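Local coordinates for protein LbaCas13a H328A (C2c2) (PDB 5WLH) that is a CRISPR RNA-guided ribonuclease that binds pre-crRNA and probably cuts target RNA at adenosines, at residues L595-Y600 against N616-K621; L623-F628 against R896-S901. All coordinates share one frame; numbering follows the deposited sequence.

In the fold
Following the chain from the N terminus, helix 588-602 runs out into a loop whose residues 612-613 are not modelled. Contact 1 closes this loop by bringing 616-621 back onto the helix, and helix 621-632 then starts. Contact 2 joins that next helix to the end of helix 891-898, closing a far longer excursion of about 270 residues, a little under half of it helix. The two closures are in series, one finished before the other opens, yet their centres lie about 11 Å apart and they touch. Leu595 packs on Ile624, as does Trp619, while Ser901 probably hydrogen-bonds to Gly617. Together they tie two sequential helices to the corner between helices 891-898 and 901-911.

Contact 1: L595-Y600 against N616-K621; sequences LKDVIY and NGKWNK
Asp597, in the middle of helix 588-602, lies nearest to Trp619 of the irregular 616-621 segment, with 6.4 Å between their CA atoms. Val598 and Trp619 carry most of the apolar contact. A single methyl, Val598 CG2, sits almost straight above the five-membered ring of Trp619, 3.4 Å from its centroid and 8° off the normal, a close CH-pi contact; its nearest ring atom is Trp619 CD2 at 3.5 Å. The indole is turned into this position by a chi1 of 57°, which sets CG between the backbone N and the carbonyl carbon. Gly617 CA backs the opposite face, where a beta carbon would run into CZ2, and Gln904 takes the NE1 hydrogen bond. With an alanine in place of Trp619, Val598 CG2 would probably face a gap and Gln904 would lose the indole N-H it binds. Beside the ring, Lys618 bends at its last two torsions to bring NZ to Asp597 OD2 at 3.3 Å, a salt bridge whose hydrogen bond is weak. The other carboxylate oxygen, Asp597 OD1, meets Lys596 NZ at 3.2 Å, so one acid bridges two lysines. The loop thus packs back on helix 588-602 and runs into helix 621-632, N-capped by Asn620. Between the segments lie an arginine and, after four residues, a histidine, consistent with the HEPN nuclease motif of Cas13a.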
loop_
_atom_site.group_PDB
_atom_site.type_symbol
_atom_site.label_atom_id
_atom_site.label_comp_id
_atom_site.label_asym_id
_atom_site.label_seq_id
_atom_site.Cartn_x
_atom_site.Cartn_y
_atom_site.Cartn_z
ATOM N N LEU A 595 -14.635 -25.457 11.691
ATOM C CA LEU A 595 -13.674 -24.732 10.862
ATOM C C LEU A 595 -14.159 -23.318 10.556
ATOM O O LEU A 595 -13.375 -22.358 10.603
ATOM C CB LEU A 595 -13.428 -25.499 9.567
ATOM C CG LEU A 595 -12.722 -26.843 9.741
ATOM C CD1 LEU A 595 -12.689 -27.519 8.384
ATOM C CD2 LEU A 595 -11.315 -26.687 10.298
ATOM N N LYS A 596 -15.445 -23.176 10.227
ATOM C CA LYS A 596 -16.051 -21.865 10.045
ATOM C C LYS A 596 -15.888 -21.004 11.290
ATOM O O LYS A 596 -15.589 -19.812 11.191
ATOM C CB LYS A 596 -17.535 -22.031 9.705
ATOM C CG LYS A 596 -18.304 -20.740 9.532
ATOM C CD LYS A 596 -19.809 -21.005 9.473
ATOM C CE LYS A 596 -20.390 -21.358 10.838
ATOM N NZ LYS A 596 -20.441 -20.208 11.799
ATOM N N ASP A 597 -16.087 -21.595 12.474
ATOM C CA ASP A 597 -15.939 -20.853 13.723
ATOM C C ASP A 597 -14.495 -20.430 13.974
ATOM O O ASP A 597 -14.256 -19.363 14.542
ATOM C CB ASP A 597 -16.412 -21.694 14.905
ATOM C CG ASP A 597 -17.910 -21.834 14.962
ATOM O OD1 ASP A 597 -18.610 -21.090 14.244
ATOM O OD2 ASP A 597 -18.384 -22.706 15.729
ATOM N N VAL A 598 -13.519 -21.285 13.647
ATOM C CA VAL A 598 -12.129 -20.864 13.798
ATOM C C VAL A 598 -11.872 -19.622 12.966
ATOM O O VAL A 598 -11.313 -18.632 13.451
ATOM C CB VAL A 598 -11.156 -21.986 13.403
ATOM C CG1 VAL A 598 -9.731 -21.462 13.552
ATOM C CG2 VAL A 598 -11.375 -23.211 14.273
ATOM N N ILE A 599 -12.281 -19.662 11.697
ATOM C CA ILE A 599 -11.997 -18.550 10.795
ATOM C C ILE A 599 -12.712 -17.303 11.280
ATOM O O ILE A 599 -12.121 -16.220 11.353
ATOM C CB ILE A 599 -12.400 -18.903 9.353
ATOM C CG1 ILE A 599 -11.542 -20.049 8.828
ATOM C CG2 ILE A 599 -12.283 -17.671 8.400
ATOM C CD1 ILE A 599 -12.092 -20.656 7.541
ATOM N N TYR A 600 -13.999 -17.449 11.623
ATOM C CA TYR A 600 -14.775 -16.317 12.105
ATOM C C TYR A 600 -14.120 -15.680 13.324
ATOM O O TYR A 600 -14.150 -14.459 13.478
ATOM C CB TYR A 600 -16.205 -16.749 12.442
ATOM C CG TYR A 600 -16.991 -15.615 13.034
ATOM C CD1 TYR A 600 -17.459 -14.586 12.230
ATOM C CD2 TYR A 600 -17.215 -15.544 14.406
ATOM C CE1 TYR A 600 -18.146 -13.522 12.768
ATOM C CE2 TYR A 600 -17.908 -14.497 14.956
ATOM C CZ TYR A 600 -18.366 -13.488 14.137
ATOM O OH TYR A 600 -19.035 -12.447 14.696
ATOM N N ASN A 616 -9.775 -18.639 24.223
ATOM C CA ASN A 616 -10.852 -19.565 24.584
ATOM C C ASN A 616 -11.717 -19.791 23.347
ATOM O O ASN A 616 -12.806 -19.224 23.227
ATOM C CB ASN A 616 -11.673 -19.022 25.757
ATOM C CG ASN A 616 -10.903 -19.028 27.064
ATOM O OD1 ASN A 616 -10.066 -19.902 27.304
ATOM N ND2 ASN A 616 -11.192 -18.056 27.924
ATOM N N GLY A 617 -11.228 -20.618 22.426
ATOM C CA GLY A 617 -12.008 -20.939 21.244
ATOM C C GLY A 617 -13.172 -21.859 21.582
ATOM O O GLY A 617 -13.032 -22.824 22.336
ATOM N N LYS A 618 -14.339 -21.545 21.010
ATOM C CA LYS A 618 -15.553 -22.326 21.235
ATOM C C LYS A 618 -15.576 -23.626 20.446
ATOM O O LYS A 618 -16.350 -24.529 20.790
ATOM C CB LYS A 618 -16.791 -21.508 20.858
ATOM C CG LYS A 618 -17.086 -21.507 19.357
ATOM C CD LYS A 618 -18.091 -20.432 18.963
ATOM C CE LYS A 618 -19.511 -20.824 19.334
ATOM N NZ LYS A 618 -20.220 -21.520 18.223
ATOM N N TRP A 619 -14.770 -23.732 19.392
ATOM C CA TRP A 619 -14.755 -24.917 18.551
ATOM C C TRP A 619 -14.093 -26.078 19.287
ATOM O O TRP A 619 -13.639 -25.965 20.431
ATOM C CB TRP A 619 -14.012 -24.637 17.244
ATOM C CG TRP A 619 -12.605 -24.171 17.469
ATOM C CD1 TRP A 619 -11.485 -24.949 17.568
ATOM C CD2 TRP A 619 -12.166 -22.817 17.625
ATOM N NE1 TRP A 619 -10.376 -24.162 17.790
ATOM C CE2 TRP A 619 -10.770 -22.850 17.832
ATOM C CE3 TRP A 619 -12.818 -21.576 17.613
ATOM C CZ2 TRP A 619 -10.009 -21.691 18.008
ATOM C CZ3 TRP A 619 -12.058 -20.427 17.797
ATOM C CH2 TRP A 619 -10.669 -20.495 17.993
ATOM N N ASN A 620 -14.010 -27.201 18.592
ATOM C CA ASN A 620 -13.361 -28.397 19.113
ATOM C C ASN A 620 -11.855 -28.208 18.995
ATOM O O ASN A 620 -11.240 -28.565 17.990
ATOM C CB ASN A 620 -13.833 -29.627 18.354
ATOM C CG ASN A 620 -13.411 -30.904 19.018
ATOM O OD1 ASN A 620 -12.390 -30.943 19.704
ATOM N ND2 ASN A 620 -14.194 -31.964 18.821
ATOM N N LYS A 621 -11.250 -27.638 20.040
ATOM C CA LYS A 621 -9.816 -27.368 19.994
ATOM C C LYS A 621 -9.018 -28.652 19.907
ATOM O O LYS A 621 -7.949 -28.675 19.292
ATOM C CB LYS A 621 -9.372 -26.574 21.226
ATOM C CG LYS A 621 -10.095 -25.252 21.431
ATOM C CD LYS A 621 -9.579 -24.571 22.698
ATOM C CE LYS A 621 -9.265 -25.598 23.790
ATOM N NZ LYS A 621 -9.757 -25.168 25.126
#

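Contact 2: L623-F628 against R896-S901; sequences LISAMF and RVAGSS
Ser625 and Ala898 bring the two backbones close, their CA atoms 4.9 Å apart, small side chains letting helix 621-632 approach the last turn of helix 891-898. With a chi1 of 165°, Ser625 carries its OG anti to the backbone N and lays it against Ala898. The hydroxyl oxygen lies 3.1 Å from Ala898 CA and about as near to its CB, a tight van der Waals fit rather than a polar bond. One turn further on, a fully extended first torsion (chi1 180°) carries the Phe628 ring away from its own helix backbone to Val897, turning one face to the methyls. The valine stands across the ring at about a right angle and uses both branches. Its CG2 lies over the face, 4.0 Å from the Phe628 centroid and 24° off the normal, which makes a CH-pi contact shifted toward the rim; Val897 CG2 is 3.6 Å from Phe628 CE2. The second methyl, Val897 CG1, settles nearer the root of the ring, 3.8 Å from Phe628 CD2, so the two methyls grip the CD2-CE2 side together. The ring has further neighbours: Tyr907 meets it edge-to-face, and Val966 and Leu969 of helix 960-974 touch it. Next to this patch the chain turns a corner. Gly899 leaves helical geometry, and Ser900 then caps helix 901-911, its OG bonding to Leu903 N. Gln904 of that helix donates to Val897 O. The arrangement is plain helix-helix packing: one face of helix 621-632 lies against the corner between helices 891-898 and 901-911, where a glycine ends one helix and a serine N-cap starts the next.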
loop_
_atom_site.group_PDB
_atom_site.type_symbol
_atom_site.label_atom_id
_atom_site.label_comp_id
_atom_site.label_asym_id
_atom_site.label_seq_id
_atom_site.Cartn_x
_atom_site.Cartn_y
_atom_site.Cartn_z
ATOM N N LEU A 623 -9.865 -31.332 18.263
ATOM C CA LEU A 623 -9.891 -31.764 16.870
ATOM C C LEU A 623 -8.895 -30.966 16.031
ATOM O O LEU A 623 -8.044 -31.543 15.344
ATOM C CB LEU A 623 -11.307 -31.631 16.314
ATOM C CG LEU A 623 -11.486 -31.772 14.796
ATOM C CD1 LEU A 623 -10.986 -33.118 14.267
ATOM C CD2 LEU A 623 -12.942 -31.529 14.427
ATOM N N ILE A 624 -8.974 -29.634 16.096
ATOM C CA ILE A 624 -8.081 -28.792 15.300
ATOM C C ILE A 624 -6.625 -29.066 15.661
ATOM O O ILE A 624 -5.764 -29.195 14.783
ATOM C CB ILE A 624 -8.442 -27.302 15.485
ATOM C CG1 ILE A 624 -9.916 -27.056 15.164
ATOM C CG2 ILE A 624 -7.545 -26.419 14.601
ATOM C CD1 ILE A 624 -10.306 -27.385 13.727
ATOM N N SER A 625 -6.332 -29.178 16.959
ATOM C CA SER A 625 -4.973 -29.464 17.403
ATOM C C SER A 625 -4.491 -30.814 16.893
ATOM O O SER A 625 -3.329 -30.956 16.496
ATOM C CB SER A 625 -4.907 -29.420 18.932
ATOM O OG SER A 625 -3.706 -30.016 19.387
ATOM N N ALA A 626 -5.362 -31.825 16.914
ATOM C CA ALA A 626 -4.970 -33.134 16.403
ATOM C C ALA A 626 -4.774 -33.102 14.898
ATOM O O ALA A 626 -3.913 -33.818 14.367
ATOM C CB ALA A 626 -6.020 -34.186 16.779
ATOM N N MET A 627 -5.561 -32.293 14.192
ATOM C CA MET A 627 -5.344 -32.151 12.756
ATOM C C MET A 627 -4.019 -31.464 12.470
ATOM O O MET A 627 -3.297 -31.857 11.543
ATOM C CB MET A 627 -6.493 -31.380 12.121
ATOM C CG MET A 627 -7.757 -32.195 11.963
ATOM S SD MET A 627 -9.075 -31.263 11.175
ATOM C CE MET A 627 -8.652 -31.398 9.431
ATOM N N PHE A 628 -3.669 -30.448 13.263
ATOM C CA PHE A 628 -2.364 -29.823 13.097
ATOM C C PHE A 628 -1.247 -30.831 13.320
ATOM O O PHE A 628 -0.309 -30.921 12.519
ATOM C CB PHE A 628 -2.185 -28.647 14.051
ATOM C CG PHE A 628 -0.843 -27.984 13.914
ATOM C CD1 PHE A 628 -0.580 -27.147 12.836
ATOM C CD2 PHE A 628 0.165 -28.221 14.831
ATOM C CE1 PHE A 628 0.658 -26.549 12.700
ATOM C CE2 PHE A 628 1.400 -27.626 14.701
ATOM C CZ PHE A 628 1.651 -26.791 13.622
ATOM N N ARG A 896 2.392 -26.524 21.663
ATOM C CA ARG A 896 1.991 -25.130 21.803
ATOM C C ARG A 896 0.710 -24.844 21.028
ATOM O O ARG A 896 -0.143 -24.087 21.497
ATOM C CB ARG A 896 3.137 -24.217 21.378
ATOM C CG ARG A 896 4.310 -24.293 22.357
ATOM C CD ARG A 896 5.291 -23.145 22.196
ATOM N NE ARG A 896 6.037 -23.215 20.942
ATOM C CZ ARG A 896 7.156 -23.916 20.753
ATOM N NH1 ARG A 896 7.673 -24.642 21.737
ATOM N NH2 ARG A 896 7.755 -23.898 19.569
ATOM N N VAL A 897 0.542 -25.455 19.851
ATOM C CA VAL A 897 -0.721 -25.314 19.129
ATOM C C VAL A 897 -1.853 -25.991 19.889
ATOM O O VAL A 897 -2.983 -25.487 19.919
ATOM C CB VAL A 897 -0.591 -25.866 17.700
ATOM C CG1 VAL A 897 -1.976 -25.987 17.033
ATOM C CG2 VAL A 897 0.317 -24.952 16.905
ATOM N N ALA A 898 -1.571 -27.131 20.528
ATOM C CA ALA A 898 -2.608 -27.811 21.303
ATOM C C ALA A 898 -3.183 -26.893 22.374
ATOM O O ALA A 898 -4.394 -26.883 22.611
ATOM C CB ALA A 898 -2.040 -29.086 21.934
ATOM N N GLY A 899 -2.335 -26.093 23.011
ATOM C CA GLY A 899 -2.760 -25.220 24.083
ATOM C C GLY A 899 -3.074 -23.789 23.700
ATOM O O GLY A 899 -3.240 -22.952 24.597
ATOM N N SER A 900 -3.173 -23.472 22.405
ATOM C CA SER A 900 -3.393 -22.099 21.957
ATOM C C SER A 900 -4.516 -22.042 20.924
ATOM O O SER A 900 -4.334 -22.449 19.769
ATOM C CB SER A 900 -2.105 -21.508 21.380
ATOM O OG SER A 900 -2.349 -20.229 20.822
ATOM N N SER A 901 -5.663 -21.500 21.333
ATOM C CA SER A 901 -6.712 -21.140 20.380
ATOM C C SER A 901 -6.199 -20.179 19.309
ATOM O O SER A 901 -6.591 -20.277 18.138
ATOM C CB SER A 901 -7.891 -20.511 21.120
ATOM O OG SER A 901 -8.663 -21.501 21.768
#